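Local coordinates for enzyme subtilase SubTY from Bacillus sp. TY145 (Bacillus sp., PDB 5FFN), which probably hydrolyses peptide bonds in proteins as a serine endopeptidase of the subtilisin-like (subtilase) family, with bound calcium and sodium ions, at residues Q51-D54 / P60-D63; K99-K104 / T131-V136; A119-V124 / V135-S140; A262-A267 / T278-R283. All blocks are in the same frame, centred on the assembly; numbering follows the deposited sequence.

In the fold
Contacts 1, 2 and 3 lie on one side of the chain's centre and reach the same central sheet. Contacts 1 and 2 meet along neighbouring strands 49-54 and 99-104, where Gln-51 OE1 and Tyr-103 OH are 2.6 Å apart. Contact 1 reaches contact 3 through Lys-53 and His-123. Contacts 2 and 3, with centres about 8 Å apart, share Val-135 on strand 134-142. Contact 4 lies across the sheet, its centre about 19 Å from that of contact 3. Its Trp-265 touches Val-135 and Val-136. Met-139 of contact 3 lies near, without touching, the probable catalytic triad of Asp-35, His-72 and Ser-251, and its side chain is about 10 Å from the bound sodium ion.

Contact 1: Q51-D54 / P60-D63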
loop_
_atom_site.group_PDB
_atom_site.type_symbol
_atom_site.label_atom_id
_atom_site.label_comp_id
_atom_site.label_asym_id
_atom_site.label_seq_id
_atom_site.Cartn_x
_atom_site.Cartn_y
_atom_site.Cartn_z
ATOM N N GLN A 51 13.958 2.022 -13.663
ATOM C CA GLN A 51 14.478 3.190 -12.921
ATOM C C GLN A 51 14.735 2.752 -11.484
ATOM O O GLN A 51 14.059 1.868 -10.952
ATOM C CB GLN A 51 13.555 4.416 -12.964
ATOM C CG GLN A 51 13.206 4.978 -14.332
ATOM C CD GLN A 51 12.751 6.404 -14.289
ATOM O OE1 GLN A 51 12.758 7.039 -13.239
ATOM N NE2 GLN A 51 12.328 6.938 -15.440
ATOM N N CYS A 52 15.786 3.324 -10.893
ATOM C CA CYS A 52 16.202 3.018 -9.557
ATOM C C CYS A 52 16.782 4.322 -9.020
ATOM O O CYS A 52 17.859 4.750 -9.448
ATOM C CB CYS A 52 17.210 1.881 -9.557
ATOM S SG CYS A 52 18.071 1.606 -8.046
ATOM N N LYS A 53 16.004 4.997 -8.159
ATOM C CA LYS A 53 16.369 6.321 -7.675
ATOM C C LYS A 53 16.114 6.455 -6.167
ATOM O O LYS A 53 15.236 5.782 -5.622
ATOM C CB LYS A 53 15.597 7.415 -8.423
ATOM C CG LYS A 53 15.851 7.431 -9.913
ATOM C CD LYS A 53 15.095 8.494 -10.654
ATOM C CE LYS A 53 15.581 8.577 -12.105
ATOM N NZ LYS A 53 14.662 9.223 -12.992
ATOM N N ASP A 54 16.913 7.311 -5.511
ATOM C CA ASP A 54 16.880 7.440 -4.059
ATOM C C ASP A 54 16.708 8.906 -3.688
ATOM O O ASP A 54 17.528 9.763 -4.072
ATOM C CB ASP A 54 18.169 6.850 -3.452
ATOM C CG ASP A 54 18.142 6.728 -1.932
ATOM O OD1 ASP A 54 17.227 7.256 -1.228
ATOM O OD2 ASP A 54 19.075 6.077 -1.427
ATOM N N PRO A 60 19.453 15.337 -2.892
ATOM C CA PRO A 60 18.002 15.128 -3.039
ATOM C C PRO A 60 17.552 14.105 -4.110
ATOM O O PRO A 60 16.370 13.706 -4.122
ATOM C CB PRO A 60 17.468 16.527 -3.412
ATOM C CG PRO A 60 18.579 17.470 -3.184
ATOM C CD PRO A 60 19.850 16.695 -3.308
ATOM N N LEU A 61 18.461 13.714 -5.006
ATOM C CA LEU A 61 18.192 12.601 -5.911
ATOM C C LEU A 61 19.502 11.901 -6.256
ATOM O O LEU A 61 20.440 12.506 -6.791
ATOM C CB LEU A 61 17.450 13.078 -7.168
ATOM C CG LEU A 61 16.697 12.019 -8.007
ATOM C CD1 LEU A 61 15.854 12.699 -9.073
ATOM C CD2 LEU A 61 17.627 11.061 -8.647
ATOM N N VAL A 62 19.576 10.638 -5.886
ATOM C CA VAL A 62 20.673 9.797 -6.259
ATOM C C VAL A 62 20.131 8.780 -7.268
ATOM O O VAL A 62 19.377 7.891 -6.930
ATOM C CB VAL A 62 21.272 9.142 -5.053
ATOM C CG1 VAL A 62 22.363 8.153 -5.455
ATOM C CG2 VAL A 62 21.770 10.255 -4.079
ATOM N N ASP A 63 20.517 8.963 -8.523
ATOM C CA ASP A 63 20.082 8.092 -9.591
ATOM C C ASP A 63 20.980 6.866 -9.629
ATOM O O ASP A 63 22.202 6.960 -9.548
ATOM C CB ASP A 63 20.077 8.884 -10.903
ATOM C CG ASP A 63 19.314 8.193 -12.001
ATOM O OD1 ASP A 63 19.034 7.002 -11.853
ATOM O OD2 ASP A 63 19.078 8.834 -13.041
HETATM O O HOH W 1 17.207 5.129 -12.723
#
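Asp-54 and Val-62 form an antiparallel hydrogen-bonded pair. Val-62 N gives a nearly straight bond to Asp-54 O at 2.9 Å, with an N-H...O angle of 170°. The return bond, from Asp-54 N to Val-62 O, is also 2.9 Å but more bent, at 144°. Lys-53 and Asp-63 follow as the non-hydrogen-bonded pair. Water 1 joins the strands beside this pair: it accepts from Cys-52 N at 2.9 Å and donates to Asp-63 OD1 at 2.8 Å.

The carboxylate of Asp-63 lies against the aliphatic part of Lys-53, with OD2 3.6 Å from Lys-53 CE. Lys-53 NZ stays 4.4 Å from Asp-63 OD2, too far for a salt bridge. The lysine chain runs extended beyond CG and takes its ammonium past Asp-63. There NZ bonds to Gln-51 OE1 at 2.9 Å, approaching from above the carbonyl plane, and to His-123 NE2. Gln-51 OE1 is also hydrogen-bonded to Tyr-103 OH. Leu-61 CD2 packs on the methylene Lys-53 CD at 4.1 Å. On the other face of the sheet, Asp-54 and Val-62 meet through their CB atoms. The carboxylate of Asp-54 is satisfied within the turn, with OD1 held by Thr-56 and OD2 by Gln-57.

The two segments form a beta hairpin at the margin of the central sheet. Cys-52 ties it to Cys-66 by a disulfide. Strand 49-54 pairs in parallel with strand 99-104 on its other edge, and Lys-53 and Gln-51 reach toward helix 114-131, where Gln-51 NE2 bonds to Glu-127.

Contact 2: K99-K104 / T131-V136; sequences KLWAYK and TGSKVV
Thr-131 OG1, 4.3 Å from CH2 of Trp-101 at the edge of its ring, is gripped by several groups. Ser-133 N donates to it at 3.3 Å, which makes an ST turn. Ser-133 OG lies 2.6 Å from Thr-131 OG1, and Glu-127 O is a further hydrogen-bond partner of this hydroxyl. The turn passes through Gly-132, the first residue to leave the helix, whose phi is positive. It sets the two hydroxyls beside the benzo end of the indole. Ser-133 OG approaches Trp-101 CZ2 obliquely, at 4.1 Å.

Val-135 makes the apolar half of the contact. Its CG2 methyl forms an off-centre CH-pi contact with the six-membered ring of Trp-101, 4.2 Å from the ring centroid and 28° off the ring normal. The nearest ring atom is CH2, at 3.8 Å. The two side chains cross at about a right angle. With CG anti to its carbonyl carbon (chi1 -65°), Trp-101 reaches across the 9.0 Å between its CA and that of Val-135. That span is too wide for the strands to pair directly.

Strand 29-35 pairs in parallel with both 99-104 and 134-142 and separates them. Trp-101 therefore passes over it, touching Lys-30. Helix 114-131 joins the two strands in a beta-alpha-beta crossover, packs over the indole that bridges them, and presents Glu-127 to the ring and Val-124 to Val-135.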
loop_
_atom_site.group_PDB
_atom_site.type_symbol
_atom_site.label_atom_id
_atom_site.label_comp_id
_atom_site.label_asym_id
_atom_site.label_seq_id
_atom_site.Cartn_x
_atom_site.Cartn_y
_atom_site.Cartn_z
ATOM N N LYS A 99 6.957 -3.204 -15.869
ATOM C CA LYS A 99 8.290 -2.764 -15.473
ATOM C C LYS A 99 8.209 -1.914 -14.197
ATOM O O LYS A 99 7.194 -1.318 -13.908
ATOM C CB LYS A 99 8.955 -2.002 -16.587
ATOM C CG LYS A 99 9.356 -2.904 -17.767
ATOM C CD LYS A 99 10.376 -3.976 -17.433
ATOM C CE LYS A 99 10.630 -4.822 -18.727
ATOM N NZ LYS A 99 11.719 -5.826 -18.523
ATOM N N LEU A 100 9.336 -1.864 -13.503
ATOM C CA LEU A 100 9.425 -1.288 -12.166
ATOM C C LEU A 100 10.214 0.014 -12.197
ATOM O O LEU A 100 11.293 0.110 -12.800
ATOM C CB LEU A 100 9.995 -2.317 -11.190
ATOM C CG LEU A 100 10.426 -1.841 -9.806
ATOM C CD1 LEU A 100 9.201 -1.449 -8.951
ATOM C CD2 LEU A 100 11.201 -2.874 -9.068
ATOM N N TRP A 101 9.655 1.048 -11.569
ATOM C CA TRP A 101 10.441 2.219 -11.210
ATOM C C TRP A 101 10.573 2.173 -9.671
ATOM O O TRP A 101 9.603 2.435 -8.928
ATOM C CB TRP A 101 9.826 3.515 -11.685
ATOM C CG TRP A 101 9.704 3.785 -13.208
ATOM C CD1 TRP A 101 10.105 2.968 -14.225
ATOM C CD2 TRP A 101 9.208 4.971 -13.820
ATOM N NE1 TRP A 101 9.884 3.569 -15.437
ATOM C CE2 TRP A 101 9.340 4.806 -15.225
ATOM C CE3 TRP A 101 8.662 6.180 -13.329
ATOM C CZ2 TRP A 101 8.917 5.757 -16.124
ATOM C CZ3 TRP A 101 8.257 7.131 -14.237
ATOM C CH2 TRP A 101 8.412 6.922 -15.638
ATOM N N ALA A 102 11.771 1.848 -9.192
ATOM C CA ALA A 102 12.001 1.643 -7.763
ATOM C C ALA A 102 12.510 2.955 -7.178
ATOM O O ALA A 102 13.658 3.313 -7.385
ATOM C CB ALA A 102 12.974 0.507 -7.510
ATOM N N TYR A 103 11.628 3.691 -6.486
ATOM C CA TYR A 103 11.985 5.000 -5.920
ATOM C C TYR A 103 12.033 4.891 -4.412
ATOM O O TYR A 103 11.022 4.613 -3.772
ATOM C CB TYR A 103 10.973 6.052 -6.312
ATOM C CG TYR A 103 11.053 6.599 -7.714
ATOM C CD1 TYR A 103 11.743 5.947 -8.753
ATOM C CD2 TYR A 103 10.375 7.777 -8.030
ATOM C CE1 TYR A 103 11.759 6.475 -10.046
ATOM C CE2 TYR A 103 10.411 8.315 -9.306
ATOM C CZ TYR A 103 11.109 7.631 -10.326
ATOM O OH TYR A 103 11.094 8.202 -11.595
ATOM N N LYS A 104 13.215 5.076 -3.836
ATOM C CA LYS A 104 13.368 4.966 -2.371
ATOM C C LYS A 104 13.042 6.312 -1.732
ATOM O O LYS A 104 13.709 7.317 -2.003
ATOM C CB LYS A 104 14.778 4.509 -1.970
ATOM C CG LYS A 104 14.970 4.377 -0.494
ATOM C CD LYS A 104 16.334 3.803 -0.127
ATOM C CE LYS A 104 16.442 3.449 1.327
ATOM N NZ LYS A 104 17.813 2.899 1.655
ATOM N N THR A 131 8.705 10.805 -20.972
ATOM C CA THR A 131 8.893 9.502 -21.661
ATOM C C THR A 131 7.625 8.988 -22.353
ATOM O O THR A 131 7.673 7.965 -23.049
ATOM C CB THR A 131 9.322 8.427 -20.688
ATOM O OG1 THR A 131 8.272 8.187 -19.731
ATOM C CG2 THR A 131 10.634 8.811 -19.983
ATOM N N GLY A 132 6.507 9.676 -22.136
ATOM C CA GLY A 132 5.212 9.241 -22.613
ATOM C C GLY A 132 4.777 7.877 -22.077
ATOM O O GLY A 132 3.962 7.171 -22.691
ATOM N N SER A 133 5.262 7.522 -20.891
ATOM C CA SER A 133 4.940 6.247 -20.266
ATOM C C SER A 133 3.564 6.244 -19.546
ATOM O O SER A 133 3.042 7.275 -19.086
ATOM C CB SER A 133 6.030 5.850 -19.265
ATOM O OG SER A 133 7.324 5.784 -19.861
ATOM N N LYS A 134 3.009 5.042 -19.451
ATOM C CA LYS A 134 1.803 4.782 -18.648
ATOM C C LYS A 134 2.310 4.279 -17.294
ATOM O O LYS A 134 2.988 3.268 -17.207
ATOM C CB LYS A 134 0.900 3.751 -19.329
ATOM C CG LYS A 134 0.292 4.229 -20.631
ATOM C CD LYS A 134 -0.418 3.128 -21.369
ATOM C CE LYS A 134 -0.589 3.482 -22.854
ATOM N NZ LYS A 134 -0.958 4.888 -23.094
ATOM N N VAL A 135 2.021 5.031 -16.234
ATOM C CA VAL A 135 2.619 4.781 -14.958
ATOM C C VAL A 135 1.551 4.738 -13.862
ATOM O O VAL A 135 0.656 5.577 -13.817
ATOM C CB VAL A 135 3.673 5.866 -14.571
ATOM C CG1 VAL A 135 4.391 5.496 -13.257
ATOM C CG2 VAL A 135 4.674 6.110 -15.734
ATOM N N VAL A 136 1.681 3.742 -13.002
ATOM C CA VAL A 136 0.880 3.643 -11.807
ATOM C C VAL A 136 1.848 3.803 -10.608
ATOM O O VAL A 136 2.848 3.096 -10.522
ATOM C CB VAL A 136 0.234 2.263 -11.693
ATOM C CG1 VAL A 136 -0.680 2.179 -10.420
ATOM C CG2 VAL A 136 -0.589 1.946 -12.956
#

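Contact 3: A119-V124 / V135-S140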
loop_
_atom_site.group_PDB
_atom_site.type_symbol
_atom_site.label_atom_id
_atom_site.label_comp_id
_atom_site.label_asym_id
_atom_site.label_seq_id
_atom_site.Cartn_x
_atom_site.Cartn_y
_atom_site.Cartn_z
ATOM N N ALA A 119 8.649 14.982 -3.386
ATOM C CA ALA A 119 9.616 15.151 -4.492
ATOM C C ALA A 119 9.573 13.951 -5.437
ATOM O O ALA A 119 9.540 14.113 -6.683
ATOM C CB ALA A 119 10.946 15.353 -3.956
ATOM N N ALA A 120 9.485 12.763 -4.847
ATOM C CA ALA A 120 9.453 11.517 -5.590
ATOM C C ALA A 120 8.183 11.400 -6.465
ATOM O O ALA A 120 8.272 11.041 -7.634
ATOM C CB ALA A 120 9.584 10.347 -4.672
ATOM N N ILE A 121 7.030 11.765 -5.917
ATOM C CA ILE A 121 5.740 11.771 -6.674
ATOM C C ILE A 121 5.785 12.702 -7.891
ATOM O O ILE A 121 5.452 12.327 -9.007
ATOM C CB ILE A 121 4.566 12.173 -5.756
ATOM C CG1 ILE A 121 4.417 11.165 -4.622
ATOM C CG2 ILE A 121 3.255 12.265 -6.546
ATOM C CD1 ILE A 121 3.540 11.675 -3.468
ATOM N N ARG A 122 6.229 13.933 -7.654
ATOM C CA ARG A 122 6.409 14.905 -8.728
ATOM C C ARG A 122 7.384 14.428 -9.795
ATOM O O ARG A 122 7.120 14.619 -10.986
ATOM C CB ARG A 122 6.857 16.243 -8.165
ATOM C CG ARG A 122 5.797 16.856 -7.307
ATOM C CD ARG A 122 6.228 18.175 -6.706
ATOM N NE ARG A 122 5.068 18.913 -6.236
ATOM C CZ ARG A 122 4.330 19.742 -6.979
ATOM N NH1 ARG A 122 4.635 19.998 -8.226
ATOM N NH2 ARG A 122 3.293 20.342 -6.427
ATOM N N HIS A 123 8.459 13.778 -9.359
ATOM C CA HIS A 123 9.452 13.237 -10.272
ATOM C C HIS A 123 8.856 12.119 -11.158
ATOM O O HIS A 123 9.053 12.111 -12.355
ATOM C CB HIS A 123 10.682 12.787 -9.505
ATOM C CG HIS A 123 11.807 12.339 -10.386
ATOM N ND1 HIS A 123 12.642 13.220 -11.037
ATOM C CD2 HIS A 123 12.216 11.101 -10.741
ATOM C CE1 HIS A 123 13.511 12.540 -11.772
ATOM N NE2 HIS A 123 13.285 11.252 -11.604
ATOM N N VAL A 124 8.079 11.212 -10.575
ATOM C CA VAL A 124 7.356 10.222 -11.375
ATOM C C VAL A 124 6.564 10.906 -12.497
ATOM O O VAL A 124 6.656 10.494 -13.652
ATOM C CB VAL A 124 6.383 9.345 -10.518
ATOM C CG1 VAL A 124 5.518 8.427 -11.426
ATOM C CG2 VAL A 124 7.125 8.523 -9.496
ATOM N N VAL A 135 2.021 5.031 -16.234
ATOM C CA VAL A 135 2.619 4.781 -14.958
ATOM C C VAL A 135 1.551 4.738 -13.862
ATOM O O VAL A 135 0.656 5.577 -13.817
ATOM C CB VAL A 135 3.673 5.866 -14.571
ATOM C CG1 VAL A 135 4.391 5.496 -13.257
ATOM C CG2 VAL A 135 4.674 6.110 -15.734
ATOM N N VAL A 136 1.681 3.742 -13.002
ATOM C CA VAL A 136 0.880 3.643 -11.807
ATOM C C VAL A 136 1.848 3.803 -10.608
ATOM O O VAL A 136 2.848 3.096 -10.522
ATOM C CB VAL A 136 0.234 2.263 -11.693
ATOM C CG1 VAL A 136 -0.680 2.179 -10.420
ATOM C CG2 VAL A 136 -0.589 1.946 -12.956
ATOM N N ILE A 137 1.538 4.726 -9.711
ATOM C CA ILE A 137 2.277 4.889 -8.476
ATOM C C ILE A 137 1.635 4.004 -7.431
ATOM O O ILE A 137 0.404 4.041 -7.246
ATOM C CB ILE A 137 2.234 6.324 -7.977
ATOM C CG1 ILE A 137 3.112 7.202 -8.864
ATOM C CG2 ILE A 137 2.659 6.378 -6.516
ATOM C CD1 ILE A 137 3.020 8.720 -8.560
ATOM N N ASN A 138 2.469 3.237 -6.759
ATOM C CA ASN A 138 2.125 2.544 -5.545
ATOM C C ASN A 138 2.739 3.193 -4.325
ATOM O O ASN A 138 3.979 3.288 -4.222
ATOM C CB ASN A 138 2.619 1.096 -5.633
ATOM C CG ASN A 138 2.163 0.219 -4.464
ATOM O OD1 ASN A 138 1.290 -0.636 -4.646
ATOM N ND2 ASN A 138 2.782 0.399 -3.257
ATOM N N MET A 139 1.882 3.596 -3.389
ATOM C CA MET A 139 2.342 4.130 -2.103
ATOM C C MET A 139 1.736 3.351 -0.941
ATOM O O MET A 139 0.611 3.604 -0.446
ATOM C CB MET A 139 2.062 5.622 -1.965
ATOM C CG MET A 139 3.041 6.466 -2.720
ATOM S SD MET A 139 2.846 8.234 -2.407
ATOM C CE MET A 139 1.326 8.567 -3.292
ATOM N N SER A 140 2.498 2.357 -0.525
ATOM C CA SER A 140 2.214 1.567 0.664
ATOM C C SER A 140 2.754 2.277 1.908
ATOM O O SER A 140 3.610 1.758 2.650
ATOM C CB SER A 140 2.798 0.161 0.504
ATOM O OG SER A 140 2.085 -0.573 -0.496
#
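Val-124 sets its CG1 methyl between two side chains of the strand. The methyl lies 3.6 Å from Val-135 CG1 and 3.7 Å from Ile-137 CG1. Since CG1 of Val-124 is anti to the backbone N (chi1 173°), this branch is directed at the strand. Val-124 is the bump here, and the hollow is the gap between the alternate residues Val-135 and Ile-137. Ile-137 also reaches the helix. Its CD1 comes within 3.9 Å of Val-124 CB and within 4.1 Å of Ile-121 CG2, so it sits between the two helix residues, which are three positions apart.

Ile-121 fills the next hollow along the strand. Its CD1 meets Met-139 SD at 3.7 Å and Met-139 CE at 3.8 Å. The bend at chi3 (-72°) turns the terminal CE toward the isoleucine, beside the sulfur. Ile-121 crosses Ile-137 and Met-139 at about right angles. Cutting Ile-121 back to an alanine would probably open a gap beside Met-139 SD and Ile-137 CD1 and leave the methionine end freer to turn.

Helix segment 119-124 and strand segment 135-139 run nearly antiparallel (167°), their axes 10.3 Å apart at the closest. This is the return from helix 114-131 into strand 134-142, the helix-to-strand half of a beta-alpha-beta crossover from strand 99-104, in the subtilisin-like fold. Ile-150 and Ala-153 of helix 148-159 pack on Ile-121 too.

All five touching residues are buried, and their meeting surfaces are apolar. The union rests on close fit and exclusion of water, with no directional bond between the two segments.

Contact 4: A262-A267 / T278-R283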
loop_
_atom_site.group_PDB
_atom_site.type_symbol
_atom_site.label_atom_id
_atom_site.label_comp_id
_atom_site.label_asym_id
_atom_site.label_seq_id
_atom_site.Cartn_x
_atom_site.Cartn_y
_atom_site.Cartn_z
ATOM N N ALA A 262 -2.058 -2.282 -13.611
ATOM C CA ALA A 262 -1.052 -2.450 -14.700
ATOM C C ALA A 262 -1.487 -3.515 -15.712
ATOM O O ALA A 262 -1.327 -3.334 -16.945
ATOM C CB ALA A 262 0.291 -2.808 -14.118
ATOM N N LYS A 263 -2.035 -4.602 -15.181
ATOM C CA LYS A 263 -2.561 -5.715 -15.971
ATOM C C LYS A 263 -3.691 -5.250 -16.889
ATOM O O LYS A 263 -3.660 -5.544 -18.107
ATOM C CB LYS A 263 -2.969 -6.876 -15.069
ATOM C CG LYS A 263 -3.384 -8.170 -15.802
ATOM C CD LYS A 263 -3.913 -9.197 -14.811
ATOM C CE LYS A 263 -4.466 -10.436 -15.485
ATOM N NZ LYS A 263 -3.470 -11.198 -16.332
ATOM N N ILE A 264 -4.651 -4.508 -16.326
ATOM C CA ILE A 264 -5.766 -3.957 -17.080
ATOM C C ILE A 264 -5.251 -2.984 -18.160
ATOM O O ILE A 264 -5.635 -3.076 -19.350
ATOM C CB ILE A 264 -6.802 -3.277 -16.138
ATOM C CG1 ILE A 264 -7.431 -4.324 -15.183
ATOM C CG2 ILE A 264 -7.883 -2.510 -16.911
ATOM C CD1 ILE A 264 -8.235 -3.683 -14.021
ATOM N N TRP A 265 -4.327 -2.106 -17.762
ATOM C CA TRP A 265 -3.852 -1.054 -18.653
ATOM C C TRP A 265 -3.118 -1.630 -19.873
ATOM O O TRP A 265 -3.281 -1.150 -20.979
ATOM C CB TRP A 265 -2.932 -0.095 -17.913
ATOM C CG TRP A 265 -2.988 1.290 -18.413
ATOM C CD1 TRP A 265 -3.633 1.767 -19.549
ATOM C CD2 TRP A 265 -2.471 2.441 -17.746
ATOM N NE1 TRP A 265 -3.501 3.132 -19.623
ATOM C CE2 TRP A 265 -2.820 3.575 -18.519
ATOM C CE3 TRP A 265 -1.743 2.631 -16.562
ATOM C CZ2 TRP A 265 -2.460 4.870 -18.148
ATOM C CZ3 TRP A 265 -1.369 3.933 -16.225
ATOM C CH2 TRP A 265 -1.748 5.016 -16.997
ATOM N N SER A 266 -2.302 -2.646 -19.614
ATOM C CA SER A 266 -1.546 -3.343 -20.638
ATOM C C SER A 266 -2.486 -3.983 -21.658
ATOM O O SER A 266 -2.221 -3.946 -22.872
ATOM C CB SER A 266 -0.659 -4.397 -20.010
ATOM O OG SER A 266 0.035 -5.115 -21.039
ATOM N N ALA A 267 -3.615 -4.507 -21.174
ATOM C CA ALA A 267 -4.602 -5.146 -22.038
ATOM C C ALA A 267 -5.475 -4.144 -22.820
ATOM O O ALA A 267 -6.210 -4.534 -23.764
ATOM C CB ALA A 267 -5.447 -6.069 -21.205
ATOM N N THR A 278 -11.679 4.270 -13.320
ATOM C CA THR A 278 -13.115 4.049 -13.403
ATOM C C THR A 278 -13.422 2.558 -13.541
ATOM O O THR A 278 -14.401 2.070 -12.988
ATOM C CB THR A 278 -13.687 4.859 -14.599
ATOM O OG1 THR A 278 -13.558 6.237 -14.267
ATOM C CG2 THR A 278 -15.116 4.561 -14.879
ATOM N N GLU A 279 -12.607 1.863 -14.303
ATOM C CA GLU A 279 -12.800 0.439 -14.550
ATOM C C GLU A 279 -12.402 -0.368 -13.296
ATOM O O GLU A 279 -13.024 -1.381 -13.004
ATOM C CB GLU A 279 -12.058 0.022 -15.805
ATOM C CG GLU A 279 -11.969 -1.424 -16.063
ATOM C CD GLU A 279 -13.283 -2.175 -16.283
ATOM O OE1 GLU A 279 -14.416 -1.653 -16.194
ATOM O OE2 GLU A 279 -13.160 -3.392 -16.485
ATOM N N LEU A 280 -11.411 0.092 -12.540
ATOM C CA LEU A 280 -11.184 -0.502 -11.194
ATOM C C LEU A 280 -12.433 -0.399 -10.309
ATOM O O LEU A 280 -12.819 -1.357 -9.620
ATOM C CB LEU A 280 -9.949 0.094 -10.485
ATOM C CG LEU A 280 -8.574 -0.255 -11.038
ATOM C CD1 LEU A 280 -7.500 0.667 -10.369
ATOM C CD2 LEU A 280 -8.253 -1.737 -10.815
ATOM N N GLN A 281 -13.061 0.764 -10.326
ATOM C CA GLN A 281 -14.271 0.988 -9.584
ATOM C C GLN A 281 -15.387 0.062 -10.103
ATOM O O GLN A 281 -16.109 -0.536 -9.305
ATOM C CB GLN A 281 -14.656 2.446 -9.699
ATOM C CG GLN A 281 -13.634 3.401 -9.046
ATOM C CD GLN A 281 -13.966 4.870 -9.311
ATOM O OE1 GLN A 281 -14.906 5.144 -10.056
ATOM N NE2 GLN A 281 -13.170 5.814 -8.746
ATOM N N ASN A 282 -15.527 -0.053 -11.439
ATOM C CA ASN A 282 -16.607 -0.873 -12.047
ATOM C C ASN A 282 -16.423 -2.332 -11.624
ATOM O O ASN A 282 -17.370 -2.980 -11.192
ATOM C CB ASN A 282 -16.594 -0.803 -13.580
ATOM C CG ASN A 282 -16.932 0.572 -14.129
ATOM O OD1 ASN A 282 -17.569 1.406 -13.456
ATOM N ND2 ASN A 282 -16.524 0.809 -15.349
ATOM N N ARG A 283 -15.186 -2.790 -11.696
ATOM C CA ARG A 283 -14.837 -4.173 -11.314
ATOM C C ARG A 283 -15.101 -4.401 -9.828
ATOM O O ARG A 283 -15.547 -5.486 -9.429
ATOM C CB ARG A 283 -13.390 -4.483 -11.652
ATOM C CG ARG A 283 -13.147 -4.703 -13.177
ATOM C CD ARG A 283 -11.709 -5.005 -13.414
ATOM N NE ARG A 283 -11.409 -5.158 -14.851
ATOM C CZ ARG A 283 -10.556 -6.038 -15.368
ATOM N NH1 ARG A 283 -9.937 -6.932 -14.625
ATOM N NH2 ARG A 283 -10.312 -6.031 -16.667
#
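Ile-264 CG1 lies over the centre of one face of the Arg-283 guanidinium, 3.6 Å from CZ. The Ile-264 CD1 methyl shares that face and is likewise 3.6 Å from CZ. The two side chains come from opposite directions. The arginine is extended from CG to NE, and this length lets its flat end reach across to helix 250-267. On the inner side, Ile-264 CD1 touches Leu-280 CD2 at 3.8 Å. Isoleucine, leucine and guanidinium thus form the close-packed part of the contact.

The partly exposed side is looser and polar. Glu-279 comes no nearer to Ile-264 than 4.3 Å, between Glu-279 CG and Ile-264 CG2. Its carboxylate turns instead to its own helix. Arg-283 NE makes a salt bridge to Glu-279 OE2 at 3.0 Å, almost straight at 168°. The oxygen lies close to the guanidinium plane but is met from above the carboxylate plane. Asn-282 ND2 adds a weak bond to Glu-279 OE1. Arg-283 NH1 is held by Arg-309 O, so polar partners at the edge fix the rotation of the plate that Ile-264 covers. A leucine in place of Arg-283 would probably leave Glu-279 without its opposite charge and uncover part of Ile-264.

The axes of the helix segments are 11.2 Å apart and cross at 117°, so only short parts of them meet. Helix 250-267 lies against the central sheet, with Ala-262 on strand 29-35 and Trp-265 on strand 134-142. Helix 273-286 packs beside it, and its Leu-276 touches both Ile-264 and Trp-265.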